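Local coordinates for protein fructuronate-tagaturonate epimerase UxaE from Cohnella laeviribosi in complex with 1 glycerol (Cohnella laeviribosi, PDB 6IL9) that probably interconverts fructuronate and tagaturonate by epimerisation, as a zinc-containing TIM-barrel isomerase, at residues K3-S6 with I7-L11; E323-L326 with A327-A331; P384-Y387 with R388-Q392. One frame throughout, in Å; residues are numbered along the deposited sequence.

Each of the three interactions is a local i to i+4 contact along a single helix, so none closes a long loop, and they follow one another along the chain without nesting or crossing. Interaction 1 lies near the N terminus on helix 2-12, beside the antiparallel sheet of strands 17-26 to 62-66. Interaction 2 sits on helix 319-336, which links barrel strands 300-302 and 339-342. Interaction 3 opens helix 384-402, after the last barrel strand, among helices 369-382, 432-440 and 458-467. Interactions 1 and 2 fall on opposite sides of the chain's centre, their centres 59 Å apart; interactions 2 and 3 are 43 Å apart between centres.

Interaction 1: K3-S6 with I7-L11; sequences KAQS and IIERL
Ser6 OG is gripped side-on by the guanidinium of Arg10, one turn further along the helix. Arg10 NE donates to Ser6 OG at 3.0 Å with an N-H...O angle of 151°, and Arg10 NH2 reaches Ser6 OG at 3.2 Å along a more bent path. The hydroxyl oxygen lies at the edge of the guanidinium, in its plane. Arg10 gets there by a bend at chi3 (-77°), which folds its end back over the preceding turn. A water adds an indirect link: it donates to Lys3 O and accepts a weak bond from Arg10 NH2. A second water, bonded to Gln5 NE2, lies implausibly close to Glu9 OE2, so that link is doubtful. Gln5 and Glu9 run side by side, pointing the same way, with amide and carboxylate planes turned 39° apart and Gln5 CG 3.4 Å from Glu9 OE1. Regular alpha-helical bonds carry the backbone, from Ile7 N to Lys3 O through Arg10 N to Ser6 O, the latter 2.9 Å long. Ile8 CG1 and Ile7 CG1 lie over backbone carbonyl oxygens of the preceding turn, Ile8 CG1 3.3 Å from Ala4 O and Ile7 CG1 3.4 Å from Lys3 O. Arg10 NH2 also forms a salt bridge with Glu37, so one guanidinium ties the helix's own turn to the chain just after strand 29-36. Ala4, Ile7 and Ile8 face strand 62-66 through Leu64 and Val62, and Ile7 also meets Tyr41 of strand 39-45 and Ile34 of strand 29-36: helix 2-12 lies against the small antiparallel sheet.

Interaction 2: E323-L326 with A327-A331; sequences EREL and AVHAA
Glu325 O is the polar atom on which His329 settles, with both its backbone and its ring. His329 N donates to Glu325 O at 2.9 Å, almost straight at 178°, while His329 CD2 comes within 3.3 Å of the same oxygen. The imidazole stands obliquely to that carbonyl. Its CG lies anti to the carbonyl carbon of His329 (chi1 -75°), which swings the ring back toward the preceding turn and sets CD2 by the oxygen. A water at the ring edge, in its plane, spans the two side chains: it donates to Glu325 OE1 at 2.7 Å and is hydrogen-bonded to His329 NE2 at 3.2 Å. Carboxylate and ring are bridged by the water and do not touch, Glu325 OE1 and His329 NE2 being 4.3 Å apart. Each also has a partner beyond this turn, Gln321 for Glu325 OE2 and His284 for His329 ND1, so both imidazole nitrogens are engaged and the ring's rotation is probably well fixed. The flanking turns are bound by Ala327 N to Glu323 O and by Ala330 N to Leu326 O, the second at 2.8 Å. The small methyls fit close to the backbone: Ala330 CB rests 3.3 Å from Leu326 O, and Ala327 CB touches the carbonyls of Glu323 and Arg324. Val328 CG2 lies 3.6 Å from Arg324 O. Leu326, His329 and Ala330 pack on Leu340 of strand 339-342, while Leu326 and Ala327 also meet Tyr358 of helix 349-358, and His329 meets Pro281 of helix 281-293. This is the helix of a beta-alpha-beta unit, strand 300-302, helix 319-336, strand 339-342, in the outer layer of the parallel eight-stranded TIM barrel.

Interaction 3: P384-Y387 with R388-Q392; sequences PGLY and RRMHQ
The rings of Tyr387 and His391 meet rim to rim, centroids 5.4 Å apart and planes at 60°, neither lying over the face of the other. Tyr387 CZ sits at the edge of the imidazole, in its plane, and the pair is joined by a hydrogen bond between Tyr387 OH and His391 ND1, 2.9 Å long and nearly straight at 177°. These are i and i+4 positions in the first turns of alpha helix 384-402. Both side chains hold CG anti to their backbone N, Tyr387 at chi1 179°, which carries the phenol along the helix until its hydroxyl meets the imidazole. His391 CB also packs 3.6 Å from Tyr387 CE2. Beyond the pair, Tyr428 meets the His391 ring, and Tyr387 touches Val376 and Ala380 of helix 369-382 and Leu438 of helix 432-440. On another side of the helix, Leu386 crosses Met390 and Arg389. Leu386 CG rests 3.8 Å from Met390 SD, and Leu386 CD1 approaches Arg389 NH1 at 3.7 Å, obliquely to the guanidinium. Arg389 NH2 is hydrogen-bonded to Leu456 O. The extended chain of Arg388 carries its guanidinium to Asp422, with which it forms a salt bridge, and to the carbonyls of Leu417 and Val420, so that the cation has three acceptors outside this turn. Backbone bonds run from Arg388 N to Pro384 O through His391 N to Tyr387 O. Near the start of Arg388's side chain, its CG lies 3.3 Å from Pro384 O, the same oxygen that accepts the Arg388 N-H.

Interaction 1: K3-S6 with I7-L11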
ATOM      1  N   LYS A   3     -13.836 -29.669 -19.371  1.00 27.96           N
ATOM      2  CA  LYS A   3     -12.992 -29.235 -18.263  1.00 30.01           C
ATOM      3  C   LYS A   3     -13.835 -28.934 -17.035  1.00 30.59           C
ATOM      4  O   LYS A   3     -13.516 -29.373 -15.923  1.00 30.00           O
ATOM      5  CB  LYS A   3     -12.190 -28.005 -18.683  1.00 34.06           C
ATOM      6  CG  LYS A   3     -11.084 -27.597 -17.726  1.00 37.12           C
ATOM      7  CD  LYS A   3     -10.340 -26.406 -18.307  1.00 37.94           C
ATOM      8  CE  LYS A   3      -8.872 -26.412 -17.936  1.00 45.67           C
ATOM      9  NZ  LYS A   3      -8.599 -25.460 -16.827  1.00 42.44           N
ATOM     10  N   ALA A   4     -14.932 -28.200 -17.224  1.00 31.52           N
ATOM     11  CA  ALA A   4     -15.802 -27.867 -16.101  1.00 28.84           C
ATOM     12  C   ALA A   4     -16.493 -29.107 -15.553  1.00 29.77           C
ATOM     13  O   ALA A   4     -16.611 -29.273 -14.334  1.00 28.91           O
ATOM     14  CB  ALA A   4     -16.829 -26.822 -16.529  1.00 31.37           C
ATOM     15  N   GLN A   5     -16.952 -29.991 -16.442  1.00 30.57           N
ATOM     16  CA  GLN A   5     -17.586 -31.226 -15.997  1.00 33.04           C
ATOM     17  C   GLN A   5     -16.623 -32.080 -15.176  1.00 28.20           C
ATOM     18  O   GLN A   5     -17.023 -32.687 -14.176  1.00 28.27           O
ATOM     19  CB  GLN A   5     -18.103 -31.996 -17.213  1.00 31.81           C
ATOM     20  CG  GLN A   5     -18.813 -33.300 -16.904  1.00 37.80           C
ATOM     21  CD  GLN A   5     -19.495 -33.871 -18.139  1.00 43.93           C
ATOM     22  OE1 GLN A   5     -20.369 -33.231 -18.727  1.00 39.25           O
ATOM     23  NE2 GLN A   5     -19.081 -35.068 -18.550  1.00 42.75           N
ATOM     24  N   SER A   6     -15.352 -32.140 -15.580  1.00 25.61           N
ATOM     25  CA  SER A   6     -14.371 -32.912 -14.821  1.00 26.41           C
ATOM     26  C   SER A   6     -14.224 -32.360 -13.406  1.00 27.21           C
ATOM     27  O   SER A   6     -14.296 -33.106 -12.420  1.00 23.51           O
ATOM     28  CB  SER A   6     -13.028 -32.909 -15.554  1.00 28.10           C
ATOM     29  OG  SER A   6     -11.988 -33.440 -14.744  1.00 28.94           O
ATOM     30  N   ILE A   7     -14.041 -31.046 -13.289  1.00 25.75           N
ATOM     31  CA  ILE A   7     -13.861 -30.423 -11.977  1.00 23.46           C
ATOM     32  C   ILE A   7     -15.081 -30.660 -11.094  1.00 24.76           C
ATOM     33  O   ILE A   7     -14.959 -31.039  -9.923  1.00 23.41           O
ATOM     34  CB  ILE A   7     -13.570 -28.922 -12.143  1.00 24.95           C
ATOM     35  CG1 ILE A   7     -12.218 -28.730 -12.824  1.00 25.46           C
ATOM     36  CG2 ILE A   7     -13.638 -28.205 -10.795  1.00 24.74           C
ATOM     37  CD1 ILE A   7     -12.041 -27.351 -13.440  1.00 26.66           C
ATOM     38  N   ILE A   8     -16.275 -30.436 -11.645  1.00 24.98           N
ATOM     39  CA  ILE A   8     -17.501 -30.588 -10.863  1.00 24.81           C
ATOM     40  C   ILE A   8     -17.657 -32.025 -10.381  1.00 25.73           C
ATOM     41  O   ILE A   8     -18.033 -32.272  -9.229  1.00 25.49           O
ATOM     42  CB  ILE A   8     -18.714 -30.123 -11.691  1.00 27.31           C
ATOM     43  CG1 ILE A   8     -18.673 -28.605 -11.883  1.00 29.40           C
ATOM     44  CG2 ILE A   8     -20.013 -30.539 -11.018  1.00 31.31           C
ATOM     45  CD1 ILE A   8     -19.538 -28.110 -13.024  1.00 30.45           C
ATOM     46  N   GLU A   9     -17.352 -32.997 -11.245  1.00 25.23           N
ATOM     47  CA  GLU A   9     -17.482 -34.395 -10.844  1.00 26.83           C
ATOM     48  C   GLU A   9     -16.456 -34.760  -9.778  1.00 26.19           C
ATOM     49  O   GLU A   9     -16.792 -35.429  -8.795  1.00 26.93           O
ATOM     50  CB  GLU A   9     -17.360 -35.305 -12.072  1.00 28.91           C
ATOM     51  CG  GLU A   9     -18.675 -35.403 -12.847  1.00 36.14           C
ATOM     52  CD  GLU A   9     -18.523 -35.996 -14.242  1.00 39.03           C
ATOM     53  OE1 GLU A   9     -19.521 -35.994 -14.996  1.00 41.90           O
ATOM     54  OE2 GLU A   9     -17.413 -36.461 -14.584  1.00 39.49           O
ATOM     55  N   ARG A  10     -15.210 -34.292  -9.930  1.00 23.45           N
ATOM     56  CA  ARG A  10     -14.202 -34.567  -8.910  1.00 23.34           C
ATOM     57  C   ARG A  10     -14.516 -33.855  -7.597  1.00 21.92           C
ATOM     58  O   ARG A  10     -14.174 -34.360  -6.520  1.00 21.07           O
ATOM     59  CB  ARG A  10     -12.820 -34.166  -9.417  1.00 25.59           C
ATOM     60  CG  ARG A  10     -12.314 -35.111 -10.484  1.00 25.95           C
ATOM     61  CD  ARG A  10     -10.968 -34.713 -11.000  1.00 29.16           C
ATOM     62  NE  ARG A  10     -11.025 -33.592 -11.924  1.00 33.97           N
ATOM     63  CZ  ARG A  10     -10.330 -32.469 -11.771  1.00 34.51           C
ATOM     64  NH1 ARG A  10      -9.540 -32.313 -10.721  1.00 36.94           N
ATOM     65  NH2 ARG A  10     -10.416 -31.505 -12.678  1.00 33.41           N
ATOM     66  N   LEU A  11     -15.142 -32.683  -7.667  1.00 21.86           N
ATOM     67  CA  LEU A  11     -15.583 -32.014  -6.449  1.00 23.26           C
ATOM     68  C   LEU A  11     -16.608 -32.868  -5.716  1.00 27.25           C
ATOM     69  O   LEU A  11     -16.525 -33.052  -4.495  1.00 26.90           O
ATOM     70  CB  LEU A  11     -16.161 -30.642  -6.793  1.00 23.23           C
ATOM     71  CG  LEU A  11     -16.768 -29.864  -5.625  1.00 27.17           C
ATOM     72  CD1 LEU A  11     -15.705 -29.575  -4.578  1.00 25.99           C
ATOM     73  CD2 LEU A  11     -17.380 -28.577  -6.127  1.00 25.52           C
TER
HETATM   74  O   HOH W   1     -10.675 -30.375 -15.519  1.00 34.03           O
HETATM   75  O   HOH W   2     -16.962 -36.639 -16.945  1.00 35.02           O

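Interaction 2: E323-L326 with A327-A331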
ATOM      1  N   GLU A 323      13.220   9.550  17.046  1.00 15.29           N
ATOM      2  CA  GLU A 323      12.249   9.485  18.134  1.00 16.13           C
ATOM      3  C   GLU A 323      11.848  10.883  18.594  1.00 16.03           C
ATOM      4  O   GLU A 323      10.660  11.153  18.818  1.00 14.39           O
ATOM      5  CB  GLU A 323      12.807   8.675  19.313  1.00 16.13           C
ATOM      6  CG  GLU A 323      11.862   8.698  20.531  1.00 16.89           C
ATOM      7  CD  GLU A 323      12.307   7.782  21.672  1.00 20.70           C
ATOM      8  OE1 GLU A 323      13.367   7.142  21.538  1.00 20.61           O
ATOM      9  OE2 GLU A 323      11.590   7.708  22.699  1.00 20.48           O
ATOM     10  N   ARG A 324      12.818  11.792  18.718  1.00 15.03           N
ATOM     11  CA  ARG A 324      12.490  13.139  19.186  1.00 17.08           C
ATOM     12  C   ARG A 324      11.531  13.841  18.234  1.00 17.56           C
ATOM     13  O   ARG A 324      10.584  14.504  18.677  1.00 17.63           O
ATOM     14  CB  ARG A 324      13.760  13.972  19.362  1.00 20.78           C
ATOM     15  CG  ARG A 324      14.570  13.590  20.589  1.00 22.66           C
ATOM     16  CD  ARG A 324      15.679  14.600  20.850  1.00 31.26           C
ATOM     17  NE  ARG A 324      16.743  14.512  19.856  1.00 32.98           N
ATOM     18  CZ  ARG A 324      17.761  13.657  19.925  1.00 29.67           C
ATOM     19  NH1 ARG A 324      17.858  12.814  20.947  1.00 33.92           N
ATOM     20  NH2 ARG A 324      18.689  13.653  18.978  1.00 32.95           N
ATOM     21  N   GLU A 325      11.750  13.701  16.929  1.00 13.99           N
ATOM     22  CA  GLU A 325      10.850  14.316  15.960  1.00 14.68           C
ATOM     23  C   GLU A 325       9.515  13.589  15.906  1.00 17.44           C
ATOM     24  O   GLU A 325       8.461  14.233  15.796  1.00 16.51           O
ATOM     25  CB  GLU A 325      11.509  14.364  14.583  1.00 19.30           C
ATOM     26  CG  GLU A 325      12.794  15.184  14.642  1.00 20.48           C
ATOM     27  CD  GLU A 325      13.196  15.803  13.331  1.00 30.70           C
ATOM     28  OE1 GLU A 325      12.512  15.560  12.316  1.00 30.45           O
ATOM     29  OE2 GLU A 325      14.208  16.543  13.332  1.00 33.35           O
ATOM     30  N   LEU A 326       9.533  12.251  15.995  1.00 17.22           N
ATOM     31  CA  LEU A 326       8.278  11.502  16.011  1.00 14.42           C
ATOM     32  C   LEU A 326       7.384  11.955  17.159  1.00 16.55           C
ATOM     33  O   LEU A 326       6.164  12.055  17.004  1.00 16.31           O
ATOM     34  CB  LEU A 326       8.555   9.998  16.102  1.00 14.93           C
ATOM     35  CG  LEU A 326       7.342   9.097  16.356  1.00 16.11           C
ATOM     36  CD1 LEU A 326       6.429   9.140  15.142  1.00 18.71           C
ATOM     37  CD2 LEU A 326       7.769   7.661  16.656  1.00 16.83           C
ATOM     38  N   ALA A 327       7.977  12.239  18.323  1.00 15.27           N
ATOM     39  CA  ALA A 327       7.185  12.686  19.465  1.00 17.23           C
ATOM     40  C   ALA A 327       6.360  13.917  19.111  1.00 15.88           C
ATOM     41  O   ALA A 327       5.165  13.982  19.429  1.00 15.86           O
ATOM     42  CB  ALA A 327       8.100  12.976  20.659  1.00 17.43           C
ATOM     43  N   VAL A 328       6.976  14.895  18.438  1.00 16.73           N
ATOM     44  CA  VAL A 328       6.260  16.114  18.067  1.00 16.91           C
ATOM     45  C   VAL A 328       5.268  15.839  16.940  1.00 15.92           C
ATOM     46  O   VAL A 328       4.120  16.300  16.981  1.00 15.20           O
ATOM     47  CB  VAL A 328       7.250  17.224  17.682  1.00 17.97           C
ATOM     48  CG1 VAL A 328       6.510  18.547  17.577  1.00 15.18           C
ATOM     49  CG2 VAL A 328       8.348  17.316  18.724  1.00 21.06           C
ATOM     50  N   HIS A 329       5.703  15.104  15.907  1.00 15.38           N
ATOM     51  CA  HIS A 329       4.812  14.743  14.804  1.00 15.69           C
ATOM     52  C   HIS A 329       3.555  14.067  15.326  1.00 16.05           C
ATOM     53  O   HIS A 329       2.442  14.374  14.886  1.00 13.70           O
ATOM     54  CB  HIS A 329       5.508  13.790  13.828  1.00 17.87           C
ATOM     55  CG  HIS A 329       6.513  14.439  12.930  1.00 20.09           C
ATOM     56  ND1 HIS A 329       6.234  15.565  12.188  1.00 23.43           N
ATOM     57  CD2 HIS A 329       7.783  14.086  12.620  1.00 20.76           C
ATOM     58  CE1 HIS A 329       7.299  15.893  11.476  1.00 24.90           C
ATOM     59  NE2 HIS A 329       8.253  15.015  11.721  1.00 23.05           N
ATOM     60  N   ALA A 330       3.722  13.128  16.267  1.00 14.86           N
ATOM     61  CA  ALA A 330       2.576  12.401  16.811  1.00 15.24           C
ATOM     62  C   ALA A 330       1.675  13.316  17.623  1.00 13.83           C
ATOM     63  O   ALA A 330       0.449  13.151  17.622  1.00 15.13           O
ATOM     64  CB  ALA A 330       3.045  11.238  17.687  1.00 15.45           C
ATOM     65  N   ALA A 331       2.267  14.275  18.340  1.00 13.11           N
ATOM     66  CA  ALA A 331       1.474  15.221  19.119  1.00 15.01           C
ATOM     67  C   ALA A 331       0.658  16.133  18.210  1.00 15.88           C
ATOM     68  O   ALA A 331      -0.484  16.487  18.537  1.00 17.10           O
ATOM     69  CB  ALA A 331       2.389  16.046  20.032  1.00 16.93           C
TER
HETATM   70  O   HOH W   3      11.019  13.384  11.584  1.00 25.73           O

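Interaction 3: P384-Y387 with R388-Q392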
ATOM      1  N   PRO A 384      15.067 -22.853  -7.535  1.00 23.18           N
ATOM      2  CA  PRO A 384      16.337 -22.101  -7.593  1.00 24.48           C
ATOM      3  C   PRO A 384      16.770 -21.740  -9.001  1.00 22.73           C
ATOM      4  O   PRO A 384      17.349 -20.663  -9.203  1.00 21.05           O
ATOM      5  CB  PRO A 384      17.341 -23.047  -6.915  1.00 25.71           C
ATOM      6  CG  PRO A 384      16.709 -24.409  -6.973  1.00 26.55           C
ATOM      7  CD  PRO A 384      15.227 -24.170  -6.895  1.00 23.66           C
ATOM      8  N   GLY A 385      16.500 -22.601  -9.987  1.00 22.07           N
ATOM      9  CA  GLY A 385      16.844 -22.261 -11.356  1.00 24.09           C
ATOM     10  C   GLY A 385      16.152 -21.000 -11.834  1.00 24.93           C
ATOM     11  O   GLY A 385      16.750 -20.180 -12.542  1.00 21.74           O
ATOM     12  N   LEU A 386      14.880 -20.829 -11.457  1.00 22.12           N
ATOM     13  CA  LEU A 386      14.162 -19.610 -11.815  1.00 19.69           C
ATOM     14  C   LEU A 386      14.706 -18.417 -11.043  1.00 19.29           C
ATOM     15  O   LEU A 386      14.882 -17.335 -11.612  1.00 20.02           O
ATOM     16  CB  LEU A 386      12.659 -19.776 -11.556  1.00 18.72           C
ATOM     17  CG  LEU A 386      11.791 -18.545 -11.830  1.00 19.26           C
ATOM     18  CD1 LEU A 386      11.913 -18.095 -13.283  1.00 20.89           C
ATOM     19  CD2 LEU A 386      10.320 -18.809 -11.469  1.00 17.04           C
ATOM     20  N   TYR A 387      14.988 -18.599  -9.751  1.00 18.13           N
ATOM     21  CA  TYR A 387      15.545 -17.497  -8.970  1.00 17.81           C
ATOM     22  C   TYR A 387      16.839 -16.979  -9.603  1.00 21.23           C
ATOM     23  O   TYR A 387      17.026 -15.763  -9.755  1.00 19.38           O
ATOM     24  CB  TYR A 387      15.793 -17.904  -7.509  1.00 19.48           C
ATOM     25  CG  TYR A 387      16.392 -16.716  -6.798  1.00 18.80           C
ATOM     26  CD1 TYR A 387      15.571 -15.721  -6.273  1.00 19.73           C
ATOM     27  CD2 TYR A 387      17.774 -16.530  -6.748  1.00 19.88           C
ATOM     28  CE1 TYR A 387      16.110 -14.592  -5.682  1.00 18.64           C
ATOM     29  CE2 TYR A 387      18.321 -15.395  -6.170  1.00 19.30           C
ATOM     30  CZ  TYR A 387      17.480 -14.433  -5.635  1.00 18.60           C
ATOM     31  OH  TYR A 387      18.036 -13.312  -5.066  1.00 19.57           O
ATOM     32  N   ARG A 388      17.751 -17.886  -9.958  1.00 20.39           N
ATOM     33  CA  ARG A 388      19.026 -17.464 -10.549  1.00 21.72           C
ATOM     34  C   ARG A 388      18.807 -16.644 -11.812  1.00 20.94           C
ATOM     35  O   ARG A 388      19.456 -15.608 -12.014  1.00 22.01           O
ATOM     36  CB  ARG A 388      19.904 -18.675 -10.869  1.00 21.39           C
ATOM     37  CG  ARG A 388      20.367 -19.458  -9.670  1.00 20.94           C
ATOM     38  CD  ARG A 388      21.329 -20.598 -10.076  1.00 27.36           C
ATOM     39  NE  ARG A 388      21.710 -21.367  -8.898  1.00 24.19           N
ATOM     40  CZ  ARG A 388      22.737 -21.072  -8.106  1.00 23.85           C
ATOM     41  NH1 ARG A 388      23.524 -20.031  -8.373  1.00 26.46           N
ATOM     42  NH2 ARG A 388      22.969 -21.815  -7.043  1.00 25.13           N
ATOM     43  N   ARG A 389      17.897 -17.090 -12.679  1.00 20.81           N
ATOM     44  CA  ARG A 389      17.628 -16.337 -13.898  1.00 18.78           C
ATOM     45  C   ARG A 389      17.055 -14.959 -13.589  1.00 21.89           C
ATOM     46  O   ARG A 389      17.427 -13.967 -14.232  1.00 21.23           O
ATOM     47  CB  ARG A 389      16.688 -17.136 -14.797  1.00 22.25           C
ATOM     48  CG  ARG A 389      17.345 -18.391 -15.373  1.00 25.99           C
ATOM     49  CD  ARG A 389      16.362 -19.193 -16.193  1.00 28.14           C
ATOM     50  NE  ARG A 389      15.690 -18.339 -17.162  1.00 29.85           N
ATOM     51  CZ  ARG A 389      14.371 -18.231 -17.282  1.00 27.51           C
ATOM     52  NH1 ARG A 389      13.569 -18.938 -16.493  1.00 29.32           N
ATOM     53  NH2 ARG A 389      13.859 -17.420 -18.195  1.00 27.18           N
ATOM     54  N   MET A 390      16.138 -14.876 -12.616  1.00 22.19           N
ATOM     55  CA  MET A 390      15.542 -13.588 -12.252  1.00 17.93           C
ATOM     56  C   MET A 390      16.570 -12.665 -11.599  1.00 18.83           C
ATOM     57  O   MET A 390      16.610 -11.464 -11.891  1.00 19.11           O
ATOM     58  CB  MET A 390      14.343 -13.807 -11.316  1.00 19.35           C
ATOM     59  CG  MET A 390      13.163 -14.554 -11.961  1.00 18.98           C
ATOM     60  SD  MET A 390      11.690 -14.817 -10.896  1.00 15.04           S
ATOM     61  CE  MET A 390      11.109 -13.132 -10.685  1.00 22.93           C
ATOM     62  N   HIS A 391      17.401 -13.209 -10.708  1.00 18.84           N
ATOM     63  CA  HIS A 391      18.404 -12.404 -10.014  1.00 18.43           C
ATOM     64  C   HIS A 391      19.415 -11.841 -11.007  1.00 22.03           C
ATOM     65  O   HIS A 391      19.742 -10.647 -10.976  1.00 20.16           O
ATOM     66  CB  HIS A 391      19.064 -13.279  -8.939  1.00 18.22           C
ATOM     67  CG  HIS A 391      20.182 -12.633  -8.170  1.00 20.83           C
ATOM     68  ND1 HIS A 391      20.169 -12.539  -6.791  1.00 19.38           N
ATOM     69  CD2 HIS A 391      21.376 -12.124  -8.568  1.00 21.29           C
ATOM     70  CE1 HIS A 391      21.292 -11.981  -6.376  1.00 18.15           C
ATOM     71  NE2 HIS A 391      22.040 -11.713  -7.435  1.00 20.68           N
ATOM     72  N   GLN A 392      19.877 -12.678 -11.940  1.00 21.36           N
ATOM     73  CA  GLN A 392      20.849 -12.218 -12.931  1.00 22.64           C
ATOM     74  C   GLN A 392      20.252 -11.145 -13.835  1.00 21.86           C
ATOM     75  O   GLN A 392      20.921 -10.159 -14.169  1.00 20.44           O
ATOM     76  CB  GLN A 392      21.355 -13.405 -13.755  1.00 23.96           C
ATOM     77  CG  GLN A 392      22.597 -13.089 -14.582  1.00 30.68           C
ATOM     78  CD  GLN A 392      23.755 -12.570 -13.741  1.00 28.73           C
ATOM     79  OE1 GLN A 392      24.153 -13.189 -12.747  1.00 30.35           O
ATOM     80  NE2 GLN A 392      24.310 -11.427 -14.143  1.00 33.44           N
TER